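Local coordinates for protein probable ribosomal RNA small subunit methyltransferase (Thermus thermophilus, PDB 2ZUL) that binds S-adenosylmethionine and probably transfers its methyl group to a guanosine of 16S ribosomal RNA in the small ribosomal subunit, at residues 48-53 with 103-108; 39-44 with 160-165; 97-102 with 125-130; 74-79 with 89-94; 28-33 with 54-59. One frame throughout, in Å; residues are numbered along the deposited sequence.

Interaction 1: 48-53 with 103-108; sequences RALDLN and DLVVLA
Arg48 takes hold of Asp103 side-on, its NE and NH2 edge turned to the carboxylate so that each nitrogen serves a different oxygen. NH2 of Arg48 reaches OD1 of Asp103 at 2.7 Å and NE of Arg48 reaches OD2 at 3.2 Å. Both oxygens lie almost in the guanidinium plane, yet are met from above the carboxylate plane, because the two flat groups are turned 44° apart. Asp103 presents its acid this way with CG anti to its carbonyl carbon (chi1 -51°), which also brings OD2 within 2.9 Å of the backbone N of Arg48. Arg130 shares OD1 in a second salt bridge; an alanine at Asp103 would probably leave Arg48 and Arg130 without this shared carboxylate, and the N of Arg48 without its acceptor. Parallel backbone bonds run as far as Leu52 N to Val106 O. On the side that helix 115-128 covers, CD1 of Leu52 meets CG1 of Val105 at 3.8 Å, and CB of Leu52 rests against CD1 of Leu107. At the far end ND2 of Asn53 donates almost straight (172°) to Ala108 O, 2.8 Å away, from above the carbonyl plane, while Arg28 holds its OD1. Asp51 OD1 closes an Asx turn onto Asn53 N and takes a water shared with Ala108 N; Ser60 binds OD2. Strands 48-51 and 102-108 are mid-sheet neighbours in the 3-2-1-4-5-7-6 order of Rossmann-like class I methyltransferases.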
# COMPACT_ATOMS: atom_id res chain seq x y z
N ARG A 48 13.36 -21.72 -11.63
CA ARG A 48 13.09 -20.66 -10.66
C ARG A 48 12.22 -19.53 -11.19
O ARG A 48 12.59 -18.83 -12.14
CB ARG A 48 14.42 -20.07 -10.18
CG ARG A 48 15.42 -21.12 -9.72
CD ARG A 48 16.85 -20.62 -9.91
NE ARG A 48 17.15 -20.39 -11.33
CZ ARG A 48 18.31 -19.92 -11.79
NH1 ARG A 48 19.29 -19.63 -10.95
NH2 ARG A 48 18.49 -19.75 -13.09
N ALA A 49 11.06 -19.34 -10.57
CA ALA A 49 10.14 -18.29 -10.98
C ALA A 49 10.01 -17.24 -9.89
O ALA A 49 10.18 -17.53 -8.70
CB ALA A 49 8.78 -18.88 -11.29
N LEU A 50 9.69 -16.01 -10.30
CA LEU A 50 9.54 -14.90 -9.37
C LEU A 50 8.31 -14.07 -9.73
O LEU A 50 8.16 -13.63 -10.87
CB LEU A 50 10.78 -14.02 -9.43
CG LEU A 50 10.78 -12.71 -8.65
CD1 LEU A 50 10.86 -13.00 -7.16
CD2 LEU A 50 11.97 -11.86 -9.09
N ASP A 51 7.43 -13.85 -8.75
CA ASP A 51 6.23 -13.05 -8.96
C ASP A 51 6.47 -11.70 -8.28
O ASP A 51 6.58 -11.64 -7.05
CB ASP A 51 5.01 -13.74 -8.33
CG ASP A 51 3.70 -13.05 -8.67
OD1 ASP A 51 3.71 -11.82 -8.87
OD2 ASP A 51 2.66 -13.75 -8.72
N LEU A 52 6.55 -10.63 -9.07
CA LEU A 52 6.81 -9.29 -8.54
C LEU A 52 5.61 -8.41 -8.18
O LEU A 52 5.77 -7.23 -7.88
CB LEU A 52 7.73 -8.53 -9.52
CG LEU A 52 9.14 -9.11 -9.69
CD1 LEU A 52 9.92 -8.29 -10.71
CD2 LEU A 52 9.86 -9.12 -8.35
N ASN A 53 4.41 -8.99 -8.21
CA ASN A 53 3.18 -8.27 -7.83
C ASN A 53 2.15 -9.37 -7.60
O ASN A 53 1.15 -9.47 -8.31
CB ASN A 53 2.72 -7.32 -8.93
CG ASN A 53 1.57 -6.44 -8.48
OD1 ASN A 53 1.27 -6.36 -7.29
ND2 ASN A 53 0.92 -5.77 -9.43
N ASP A 103 14.68 -17.74 -13.81
CA ASP A 103 14.48 -18.12 -15.20
C ASP A 103 13.19 -17.51 -15.73
O ASP A 103 13.04 -17.28 -16.93
CB ASP A 103 14.38 -19.64 -15.32
CG ASP A 103 15.52 -20.35 -14.64
OD1 ASP A 103 16.68 -20.12 -15.03
OD2 ASP A 103 15.24 -21.15 -13.72
N LEU A 104 12.24 -17.27 -14.83
CA LEU A 104 10.95 -16.72 -15.22
C LEU A 104 10.43 -15.70 -14.22
O LEU A 104 10.52 -15.89 -13.00
CB LEU A 104 9.93 -17.86 -15.33
CG LEU A 104 8.50 -17.52 -15.74
CD1 LEU A 104 8.47 -17.04 -17.18
CD2 LEU A 104 7.63 -18.77 -15.57
N VAL A 105 9.89 -14.60 -14.73
CA VAL A 105 9.32 -13.57 -13.88
C VAL A 105 7.89 -13.30 -14.34
O VAL A 105 7.61 -13.23 -15.54
CB VAL A 105 10.12 -12.24 -13.94
CG1 VAL A 105 9.39 -11.15 -13.14
CG2 VAL A 105 11.51 -12.46 -13.39
N VAL A 106 6.99 -13.17 -13.38
CA VAL A 106 5.59 -12.88 -13.64
C VAL A 106 5.34 -11.49 -13.05
O VAL A 106 5.63 -11.25 -11.88
CB VAL A 106 4.65 -13.90 -12.95
CG1 VAL A 106 3.20 -13.46 -13.09
CG2 VAL A 106 4.84 -15.28 -13.57
N LEU A 107 4.82 -10.58 -13.86
CA LEU A 107 4.57 -9.22 -13.38
C LEU A 107 3.30 -8.58 -13.91
O LEU A 107 3.23 -8.19 -15.07
CB LEU A 107 5.75 -8.31 -13.72
CG LEU A 107 5.56 -6.83 -13.40
CD1 LEU A 107 5.38 -6.64 -11.90
CD2 LEU A 107 6.75 -6.03 -13.91
N ALA A 108 2.30 -8.48 -13.04
CA ALA A 108 1.07 -7.80 -13.40
C ALA A 108 1.48 -6.35 -13.16
O ALA A 108 1.94 -6.00 -12.07
CB ALA A 108 -0.06 -8.21 -12.46
O HOH W 1 2.17 -10.46 -10.83

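Interaction 2: 39-44 with 160-165; sequences QKTVEP and VVVRRE
The C-terminal region of helix 33-41 packs on a classic beta bulge in the outermost strand 159-165, with Thr41 and Lys40 set against Arg163. Val162 and Arg163 both face Val170 of the next strand, which is the bulge, and both direct their side chains at the helix. The Arg163 chain is bent twice (chi2 66°, chi3 65°), and this double bend brings its guanidinium back across Thr41. OG1 of Thr41 sits 3.6 Å above the centre of one guanidinium face and also lies against the aliphatic base of the arginine, 3.3 Å from CG of Arg163. That OG1 is hydrogen-bonded to Leu37 O, one turn back in the chain, so toward Arg163 it makes packing rather than a hydrogen bond. NH1 of Arg163 gives a weak, bent bond to Lys40 O at 3.0 Å. On the other side of the group, NE of Arg163 donates to Val162 O at 3.1 Å, close to the guanidinium plane; the two bonds together limit how far the group can turn. CG2 of Thr41 touches CG2 of Val162 at 3.8 Å, an apolar patch that Val170 and Tyr136 extend into the sheet. Past Arg163, away from this patch, the side chains of Lys40 and Glu165 cross at about a right angle, and NZ of Lys40 stays 5.6 Å from OE1 of Glu165, too far for a salt bridge. The contact lies at the surface, with Thr41 buried beneath it: a helix covering the antiparallel edge, strands 168-174 and 159-165, of a methyltransferase-type alpha/beta sheet.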
# COMPACT_ATOMS: atom_id res chain seq x y z
N GLN A 39 -3.28 -15.77 -15.09
CA GLN A 39 -3.55 -17.13 -14.63
C GLN A 39 -3.90 -18.06 -15.80
O GLN A 39 -3.65 -19.27 -15.73
CB GLN A 39 -4.69 -17.11 -13.60
CG GLN A 39 -4.96 -18.44 -12.89
CD GLN A 39 -5.85 -19.37 -13.70
OE1 GLN A 39 -6.75 -18.93 -14.42
NE2 GLN A 39 -5.62 -20.67 -13.56
N LYS A 40 -4.47 -17.50 -16.86
CA LYS A 40 -4.85 -18.29 -18.03
C LYS A 40 -3.71 -18.38 -19.05
O LYS A 40 -3.78 -19.17 -20.00
CB LYS A 40 -6.05 -17.66 -18.73
CG LYS A 40 -7.34 -17.62 -17.93
CD LYS A 40 -8.44 -16.93 -18.72
CE LYS A 40 -9.74 -16.87 -17.93
NZ LYS A 40 -10.24 -18.23 -17.62
N THR A 41 -2.66 -17.59 -18.84
CA THR A 41 -1.55 -17.54 -19.78
C THR A 41 -0.21 -18.11 -19.34
O THR A 41 0.47 -18.78 -20.11
CB THR A 41 -1.32 -16.08 -20.24
OG1 THR A 41 -2.56 -15.54 -20.72
CG2 THR A 41 -0.28 -16.02 -21.34
N VAL A 42 0.18 -17.84 -18.09
CA VAL A 42 1.47 -18.31 -17.61
C VAL A 42 1.68 -19.82 -17.62
O VAL A 42 0.77 -20.59 -17.31
CB VAL A 42 1.76 -17.79 -16.18
CG1 VAL A 42 1.70 -16.27 -16.15
CG2 VAL A 42 0.77 -18.40 -15.20
N GLU A 43 2.89 -20.23 -17.99
CA GLU A 43 3.26 -21.63 -18.00
C GLU A 43 4.72 -21.72 -17.57
O GLU A 43 5.48 -20.77 -17.73
CB GLU A 43 3.04 -22.26 -19.39
CG GLU A 43 3.79 -21.62 -20.54
CD GLU A 43 3.50 -22.32 -21.87
OE1 GLU A 43 3.79 -23.53 -21.98
OE2 GLU A 43 2.97 -21.66 -22.79
N PRO A 44 5.12 -22.86 -16.99
CA PRO A 44 6.48 -23.08 -16.52
C PRO A 44 7.59 -22.92 -17.56
O PRO A 44 7.40 -23.21 -18.74
CB PRO A 44 6.44 -24.50 -15.96
CG PRO A 44 5.00 -24.67 -15.56
CD PRO A 44 4.27 -24.04 -16.71
N VAL A 160 6.41 -9.99 -27.40
CA VAL A 160 5.20 -9.96 -28.20
C VAL A 160 4.00 -10.24 -27.31
O VAL A 160 4.14 -10.84 -26.25
CB VAL A 160 5.21 -11.03 -29.32
CG1 VAL A 160 6.41 -10.82 -30.23
CG2 VAL A 160 5.22 -12.43 -28.71
N VAL A 161 2.83 -9.78 -27.73
CA VAL A 161 1.62 -10.02 -26.95
C VAL A 161 1.23 -11.48 -27.17
O VAL A 161 1.26 -11.97 -28.30
CB VAL A 161 0.47 -9.10 -27.41
CG1 VAL A 161 -0.82 -9.48 -26.71
CG2 VAL A 161 0.82 -7.65 -27.12
N VAL A 162 0.89 -12.18 -26.10
CA VAL A 162 0.52 -13.58 -26.23
C VAL A 162 -0.91 -13.90 -25.80
O VAL A 162 -1.35 -15.04 -25.91
CB VAL A 162 1.51 -14.49 -25.45
CG1 VAL A 162 2.89 -14.40 -26.07
CG2 VAL A 162 1.56 -14.08 -23.98
N ARG A 163 -1.63 -12.90 -25.32
CA ARG A 163 -3.01 -13.11 -24.92
C ARG A 163 -3.75 -11.79 -24.76
O ARG A 163 -3.18 -10.80 -24.29
CB ARG A 163 -3.07 -13.90 -23.60
CG ARG A 163 -4.34 -14.73 -23.43
CD ARG A 163 -4.39 -15.85 -24.46
NE ARG A 163 -3.31 -16.81 -24.26
CZ ARG A 163 -3.37 -17.84 -23.43
NH1 ARG A 163 -4.47 -18.06 -22.71
NH2 ARG A 163 -2.34 -18.66 -23.30
N ARG A 164 -5.01 -11.77 -25.18
CA ARG A 164 -5.84 -10.59 -25.09
C ARG A 164 -7.24 -10.97 -24.62
O ARG A 164 -7.73 -12.06 -24.92
CB ARG A 164 -5.98 -9.90 -26.46
CG ARG A 164 -4.71 -9.37 -27.08
CD ARG A 164 -5.05 -8.48 -28.27
NE ARG A 164 -3.86 -7.92 -28.91
CZ ARG A 164 -3.05 -8.60 -29.71
NH1 ARG A 164 -3.30 -9.88 -29.97
NH2 ARG A 164 -1.99 -8.01 -30.25
N GLU A 165 -7.87 -10.07 -23.88
CA GLU A 165 -9.23 -10.28 -23.41
C GLU A 165 -9.73 -8.87 -23.12
O GLU A 165 -9.32 -8.24 -22.15
CB GLU A 165 -9.26 -11.14 -22.15
CG GLU A 165 -10.66 -11.68 -21.85
CD GLU A 165 -10.66 -12.79 -20.81
OE1 GLU A 165 -9.97 -13.81 -21.03
OE2 GLU A 165 -11.35 -12.65 -19.79

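Interaction 3: 97-102 with 125-130; sequences AAAGAY and AARALR
The Tyr102 ring meets helix 115-128 at its edge: Ala128 O lies near the ring plane, 3.7 Å from CD2 of Tyr102, and CB of Ala128 comes to 4.0 Å from the same CD2. Elsewhere Tyr102 rests on Leu50 and Glu70. The second flat group, the Arg127 guanidinium, has CB of Ala99 beside it obliquely, while its NH1 is bound to Pro180 O. Between these two side chains the backbone does the joining. Residues Ala98 to Ala101 form a type II turn that fits over the end of the helix. Gly100 has the positive phi (56°) of the third position in that turn. Its N bonds to Arg127 O, a short link of 2.6 Å in the carbonyl plane. Tyr102 N takes the following carbonyl, Ala128 O, at 3.0 Å, so the loop leading into strand 102-108 supplies donors to helix-end carbonyls. That helix belongs to the beta-alpha-beta crossover from strand 102-108 to its parallel neighbour 133-140. Once Leu129 leaves helical geometry, the chain runs parallel to Tyr102, and Arg130 N donates to Tyr102 O at 3.0 Å. CB of Ala97 packs against CB of Ala128 at 4.2 Å, with Leu50 beneath both. CG of Arg130 rests 3.6 Å from Tyr102 O.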
# COMPACT_ATOMS: atom_id res chain seq x y z
N ALA A 97 14.74 -8.06 -5.35
CA ALA A 97 14.94 -9.36 -5.98
C ALA A 97 16.40 -9.56 -6.38
O ALA A 97 17.04 -8.64 -6.89
CB ALA A 97 14.04 -9.50 -7.20
N ALA A 98 16.91 -10.77 -6.14
CA ALA A 98 18.30 -11.11 -6.46
C ALA A 98 18.54 -11.05 -7.96
O ALA A 98 17.74 -11.55 -8.75
CB ALA A 98 18.62 -12.51 -5.93
N ALA A 99 19.66 -10.45 -8.35
CA ALA A 99 20.01 -10.29 -9.76
C ALA A 99 20.42 -11.59 -10.45
O ALA A 99 21.20 -12.38 -9.91
CB ALA A 99 21.13 -9.25 -9.90
N GLY A 100 19.88 -11.79 -11.66
CA GLY A 100 20.18 -12.96 -12.46
C GLY A 100 19.94 -14.31 -11.82
O GLY A 100 20.49 -15.32 -12.27
N ALA A 101 19.08 -14.36 -10.81
CA ALA A 101 18.81 -15.62 -10.12
C ALA A 101 17.52 -16.33 -10.52
O ALA A 101 17.16 -17.34 -9.91
CB ALA A 101 18.80 -15.38 -8.61
N TYR A 102 16.84 -15.84 -11.55
CA TYR A 102 15.58 -16.45 -11.97
C TYR A 102 15.47 -16.72 -13.47
O TYR A 102 16.07 -16.03 -14.29
CB TYR A 102 14.41 -15.55 -11.54
CG TYR A 102 14.35 -15.36 -10.04
CD1 TYR A 102 13.71 -16.29 -9.23
CD2 TYR A 102 15.00 -14.28 -9.43
CE1 TYR A 102 13.71 -16.16 -7.84
CE2 TYR A 102 15.01 -14.14 -8.05
CZ TYR A 102 14.37 -15.08 -7.26
OH TYR A 102 14.40 -14.94 -5.90
N ALA A 125 12.61 -6.67 -12.74
CA ALA A 125 12.32 -7.89 -13.50
C ALA A 125 13.48 -8.19 -14.44
O ALA A 125 13.94 -9.33 -14.51
CB ALA A 125 11.03 -7.71 -14.30
N ALA A 126 13.95 -7.17 -15.16
CA ALA A 126 15.06 -7.34 -16.09
C ALA A 126 16.32 -7.81 -15.38
O ALA A 126 17.05 -8.67 -15.89
CB ALA A 126 15.33 -6.02 -16.82
N ARG A 127 16.58 -7.26 -14.19
CA ARG A 127 17.76 -7.64 -13.42
C ARG A 127 17.63 -9.02 -12.78
O ARG A 127 18.61 -9.76 -12.68
CB ARG A 127 18.06 -6.59 -12.35
CG ARG A 127 18.46 -5.22 -12.90
CD ARG A 127 18.72 -4.22 -11.79
NE ARG A 127 19.78 -4.67 -10.89
CZ ARG A 127 21.07 -4.67 -11.20
NH1 ARG A 127 21.48 -4.25 -12.40
NH2 ARG A 127 21.96 -5.11 -10.33
N ALA A 128 16.43 -9.37 -12.33
CA ALA A 128 16.19 -10.66 -11.69
C ALA A 128 16.44 -11.83 -12.64
O ALA A 128 16.92 -12.89 -12.23
CB ALA A 128 14.76 -10.74 -11.17
N LEU A 129 16.13 -11.63 -13.91
CA LEU A 129 16.29 -12.68 -14.91
C LEU A 129 17.73 -12.94 -15.35
O LEU A 129 18.54 -12.02 -15.45
CB LEU A 129 15.47 -12.36 -16.15
CG LEU A 129 13.95 -12.40 -16.02
CD1 LEU A 129 13.34 -11.78 -17.25
CD2 LEU A 129 13.50 -13.85 -15.84
N ARG A 130 18.02 -14.21 -15.60
CA ARG A 130 19.32 -14.61 -16.11
C ARG A 130 19.20 -14.28 -17.59
O ARG A 130 18.09 -14.02 -18.07
CB ARG A 130 19.51 -16.12 -15.96
CG ARG A 130 18.51 -16.94 -16.79
CD ARG A 130 18.82 -18.43 -16.74
NE ARG A 130 17.79 -19.25 -17.38
CZ ARG A 130 17.59 -19.35 -18.69
NH1 ARG A 130 18.35 -18.67 -19.55
NH2 ARG A 130 16.64 -20.14 -19.15

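Interaction 4: 74-79 with 89-94; sequences TSRAAF and ARLALP
Phe79 swings its ring out from the helix with CG anti to the backbone N (chi1 -176°), and Leu91 turns CG anti to its carbonyl carbon (chi1 -73°), which lays one of its methyls over that ring. CD2 of Leu91 stands 3.7 Å from the Phe79 ring centroid, a CH-pi contact over the face but offset toward the rim. At the ring's edge, close to its plane, comes the backbone of Ala89, whose O is 3.6 Å from CE1 of Phe79. The other Leu91 methyl, CD1, lies over a face of the Arg76 guanidinium, 3.2 Å from NH1 of Arg76; a bend at chi2 brings it there. The leucine is held between ring and guanidinium, in the beta-alpha-beta unit of strand 68-73, helix 76-84 and strand 90-91. A serine in place of Phe79 would probably open a gap beneath Leu91 and leave its CD2 methyl free to turn. Ser75 is the N-cap, its OG accepting from Ala78 N and also bonded to Asp263, just after strand 257-262 of the second sheet. CG2 of Thr74 presses on Ala92 O at 3.4 Å. Arg76 and the cofactor-binding Asp288 bring the nearest atoms of their side chains to about 4 Å.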
# COMPACT_ATOMS: atom_id res chain seq x y z
N THR A 74 4.42 -6.60 -1.01
CA THR A 74 4.57 -5.37 -0.24
C THR A 74 3.35 -5.04 0.63
O THR A 74 3.47 -4.29 1.60
CB THR A 74 4.80 -4.18 -1.17
OG1 THR A 74 3.76 -4.15 -2.16
CG2 THR A 74 6.15 -4.32 -1.87
N SER A 75 2.20 -5.61 0.28
CA SER A 75 0.97 -5.37 1.04
C SER A 75 0.80 -6.37 2.17
O SER A 75 0.81 -7.58 1.94
CB SER A 75 -0.24 -5.45 0.10
OG SER A 75 -1.46 -5.52 0.82
N ARG A 76 0.63 -5.88 3.40
CA ARG A 76 0.47 -6.79 4.53
C ARG A 76 -0.82 -7.59 4.40
O ARG A 76 -0.85 -8.78 4.71
CB ARG A 76 0.46 -6.02 5.85
CG ARG A 76 0.90 -6.88 7.03
CD ARG A 76 2.40 -7.12 7.00
NE ARG A 76 2.82 -8.11 7.99
CZ ARG A 76 4.05 -8.20 8.48
NH1 ARG A 76 5.00 -7.36 8.08
NH2 ARG A 76 4.33 -9.13 9.38
N ALA A 77 -1.89 -6.93 3.95
CA ALA A 77 -3.16 -7.61 3.78
C ALA A 77 -2.98 -8.79 2.82
O ALA A 77 -3.43 -9.90 3.10
CB ALA A 77 -4.21 -6.64 3.22
N ALA A 78 -2.30 -8.55 1.71
CA ALA A 78 -2.07 -9.60 0.73
C ALA A 78 -1.13 -10.68 1.28
O ALA A 78 -1.33 -11.87 1.02
CB ALA A 78 -1.48 -9.01 -0.56
N PHE A 79 -0.12 -10.26 2.04
CA PHE A 79 0.83 -11.21 2.61
C PHE A 79 0.11 -12.16 3.57
O PHE A 79 0.44 -13.35 3.65
CB PHE A 79 1.95 -10.48 3.35
CG PHE A 79 3.01 -11.40 3.89
CD1 PHE A 79 3.93 -11.99 3.04
CD2 PHE A 79 3.06 -11.70 5.25
CE1 PHE A 79 4.89 -12.87 3.53
CE2 PHE A 79 4.01 -12.58 5.76
CZ PHE A 79 4.93 -13.17 4.89
N ALA A 89 6.20 -16.92 0.14
CA ALA A 89 6.21 -15.48 -0.09
C ALA A 89 7.09 -14.76 0.93
O ALA A 89 7.26 -15.22 2.06
CB ALA A 89 4.79 -14.93 -0.02
N ARG A 90 7.64 -13.62 0.51
CA ARG A 90 8.50 -12.82 1.37
C ARG A 90 7.99 -11.39 1.42
O ARG A 90 7.45 -10.87 0.45
CB ARG A 90 9.93 -12.80 0.83
CG ARG A 90 10.60 -14.16 0.72
CD ARG A 90 10.64 -14.84 2.08
NE ARG A 90 11.38 -16.10 2.05
CZ ARG A 90 11.42 -16.96 3.06
NH1 ARG A 90 10.78 -16.68 4.19
NH2 ARG A 90 12.12 -18.08 2.96
N LEU A 91 8.16 -10.75 2.57
CA LEU A 91 7.77 -9.36 2.70
C LEU A 91 8.95 -8.65 2.04
O LEU A 91 10.02 -8.54 2.63
CB LEU A 91 7.68 -8.98 4.18
CG LEU A 91 6.47 -9.55 4.91
CD1 LEU A 91 6.68 -9.48 6.42
CD2 LEU A 91 5.22 -8.78 4.51
N ALA A 92 8.76 -8.19 0.81
CA ALA A 92 9.85 -7.54 0.10
C ALA A 92 9.41 -6.66 -1.06
O ALA A 92 8.35 -6.86 -1.66
CB ALA A 92 10.83 -8.59 -0.41
N LEU A 93 10.25 -5.68 -1.37
CA LEU A 93 10.01 -4.75 -2.47
C LEU A 93 10.42 -5.46 -3.75
O LEU A 93 11.31 -6.31 -3.73
CB LEU A 93 10.86 -3.50 -2.29
CG LEU A 93 10.62 -2.70 -1.01
CD1 LEU A 93 11.70 -1.63 -0.88
CD2 LEU A 93 9.23 -2.08 -1.02
N PRO A 94 9.79 -5.11 -4.88
CA PRO A 94 10.12 -5.74 -6.16
C PRO A 94 11.61 -5.67 -6.47
O PRO A 94 12.22 -6.67 -6.88
CB PRO A 94 9.30 -4.94 -7.17
CG PRO A 94 8.12 -4.48 -6.37
CD PRO A 94 8.75 -4.07 -5.06

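Interaction 5: 28-33 with 54-59; sequences RGYRDP and PGVGWG
Gly29 and Gly55 face each other with their bare CA sides, CA to CA 4.5 Å, and beside them Val56 N makes a weak bond to Arg28 O at 3.0 Å. CG2 of Val56 fills the next place, meeting the edge of the Tyr30 ring near its plane, 3.7 Å from CD1 of Tyr30. That ring in turn directs its edge at the face of Trp58, the planes inclined at 57° and the centroid of the tyrosine 6.0 Å from that of the five-membered ring. The Arg28 guanidinium lies with one face over Gly55 N, which is 3.6 Å above its plane and offset toward the rim. A water sits between the two loops, donating to Gly29 O and Pro54 O and accepting from Trp58 N at 2.9 Å. Further out, the type II' turn is closed by Gly57 N bonding to Pro54 O. Glu73 fixes both partners, with a salt bridge to Arg28 NH1 and a bond from Gly55 N. Leu21 and Ile23 back Tyr30 and Val56. The bare CA atoms let the two backbones come this close, and the water supplies polar links that the single weak direct bond does not.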
# COMPACT_ATOMS: atom_id res chain seq x y z
N ARG A 28 -5.38 -7.05 -2.80
CA ARG A 28 -5.52 -7.04 -4.25
C ARG A 28 -5.26 -8.42 -4.86
O ARG A 28 -4.66 -9.28 -4.23
CB ARG A 28 -4.54 -6.03 -4.86
CG ARG A 28 -3.08 -6.46 -4.78
CD ARG A 28 -2.12 -5.35 -5.18
NE ARG A 28 -0.75 -5.84 -5.36
CZ ARG A 28 -0.03 -6.42 -4.40
NH1 ARG A 28 -0.55 -6.59 -3.18
NH2 ARG A 28 1.20 -6.84 -4.65
N GLY A 29 -5.71 -8.62 -6.10
CA GLY A 29 -5.44 -9.89 -6.75
C GLY A 29 -6.59 -10.80 -7.14
O GLY A 29 -6.42 -11.68 -7.98
N TYR A 30 -7.76 -10.62 -6.53
CA TYR A 30 -8.89 -11.47 -6.85
C TYR A 30 -9.95 -10.71 -7.65
O TYR A 30 -10.23 -9.54 -7.40
CB TYR A 30 -9.52 -12.05 -5.59
CG TYR A 30 -9.87 -13.51 -5.72
CD1 TYR A 30 -8.87 -14.48 -5.77
CD2 TYR A 30 -11.20 -13.93 -5.82
CE1 TYR A 30 -9.18 -15.84 -5.90
CE2 TYR A 30 -11.52 -15.28 -5.95
CZ TYR A 30 -10.51 -16.23 -5.99
OH TYR A 30 -10.82 -17.56 -6.11
N ARG A 31 -10.54 -11.41 -8.62
CA ARG A 31 -11.54 -10.82 -9.49
C ARG A 31 -10.90 -9.66 -10.23
O ARG A 31 -11.58 -8.69 -10.58
CB ARG A 31 -12.75 -10.33 -8.69
CG ARG A 31 -13.31 -11.32 -7.68
CD ARG A 31 -13.66 -12.67 -8.30
NE ARG A 31 -14.35 -13.52 -7.33
CZ ARG A 31 -14.57 -14.83 -7.50
NH1 ARG A 31 -14.15 -15.44 -8.59
NH2 ARG A 31 -15.21 -15.51 -6.56
N ASP A 32 -9.60 -9.75 -10.45
CA ASP A 32 -8.86 -8.71 -11.17
C ASP A 32 -8.57 -9.25 -12.57
O ASP A 32 -7.83 -10.22 -12.72
CB ASP A 32 -7.55 -8.38 -10.47
CG ASP A 32 -6.84 -7.21 -11.11
OD1 ASP A 32 -7.10 -6.06 -10.70
OD2 ASP A 32 -6.02 -7.43 -12.02
N PRO A 33 -9.14 -8.61 -13.59
CA PRO A 33 -8.96 -9.00 -15.00
C PRO A 33 -7.52 -9.23 -15.43
O PRO A 33 -7.24 -10.15 -16.21
CB PRO A 33 -9.62 -7.85 -15.76
CG PRO A 33 -10.71 -7.42 -14.83
CD PRO A 33 -10.01 -7.43 -13.49
N PRO A 54 2.39 -10.21 -6.59
CA PRO A 54 1.57 -11.35 -6.18
C PRO A 54 0.10 -11.11 -5.85
O PRO A 54 -0.77 -11.77 -6.41
CB PRO A 54 2.32 -11.90 -4.97
CG PRO A 54 3.72 -11.39 -5.13
CD PRO A 54 3.48 -9.99 -5.62
N GLY A 55 -0.17 -10.19 -4.93
CA GLY A 55 -1.55 -9.99 -4.53
C GLY A 55 -1.89 -11.27 -3.78
O GLY A 55 -1.06 -11.80 -3.05
N VAL A 56 -3.10 -11.81 -3.98
CA VAL A 56 -3.47 -13.05 -3.30
C VAL A 56 -2.83 -14.27 -3.97
O VAL A 56 -3.02 -15.41 -3.53
CB VAL A 56 -5.01 -13.22 -3.26
CG1 VAL A 56 -5.62 -12.13 -2.39
CG2 VAL A 56 -5.59 -13.17 -4.66
N GLY A 57 -2.06 -14.01 -5.03
CA GLY A 57 -1.35 -15.08 -5.72
C GLY A 57 -2.04 -15.86 -6.83
O GLY A 57 -1.61 -16.95 -7.16
N TRP A 58 -3.09 -15.30 -7.42
CA TRP A 58 -3.82 -15.99 -8.48
C TRP A 58 -3.10 -15.97 -9.84
O TRP A 58 -3.08 -16.97 -10.56
CB TRP A 58 -5.22 -15.38 -8.61
CG TRP A 58 -6.10 -15.97 -9.69
CD1 TRP A 58 -6.60 -15.32 -10.78
CD2 TRP A 58 -6.63 -17.30 -9.74
NE1 TRP A 58 -7.40 -16.17 -11.51
CE2 TRP A 58 -7.44 -17.39 -10.89
CE3 TRP A 58 -6.49 -18.44 -8.92
CZ2 TRP A 58 -8.12 -18.56 -11.25
CZ3 TRP A 58 -7.17 -19.61 -9.28
CH2 TRP A 58 -7.97 -19.66 -10.43
N GLY A 59 -2.49 -14.84 -10.17
CA GLY A 59 -1.81 -14.71 -11.44
C GLY A 59 -0.72 -15.72 -11.75
O GLY A 59 -0.63 -16.20 -12.88
O HOH W 2 -3.47 -12.49 -7.73

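From the N terminus, 28-33 opens first and interaction 5 closes its loop at 54-59, tying the approach to helix 33-41 to the turn after strand 48-51. Both 39-44 and 48-53 begin within that loop, so interactions 2 and 1 cross it. Interaction 4 opens and closes inside the loop of interaction 1, which ends at 103-108. Interaction 3 starts at 97-102, just before that, and finishes at 125-130, crossing interaction 1. The loop of interaction 2, closed last at 160-165, encloses interactions 1, 3 and 4. Interaction 1 joins strands of the sheet's middle, interactions 2 and 4 lie toward its two outer strands, and interaction 3 ties the loop before strand 102-108 to the end of helix 115-128.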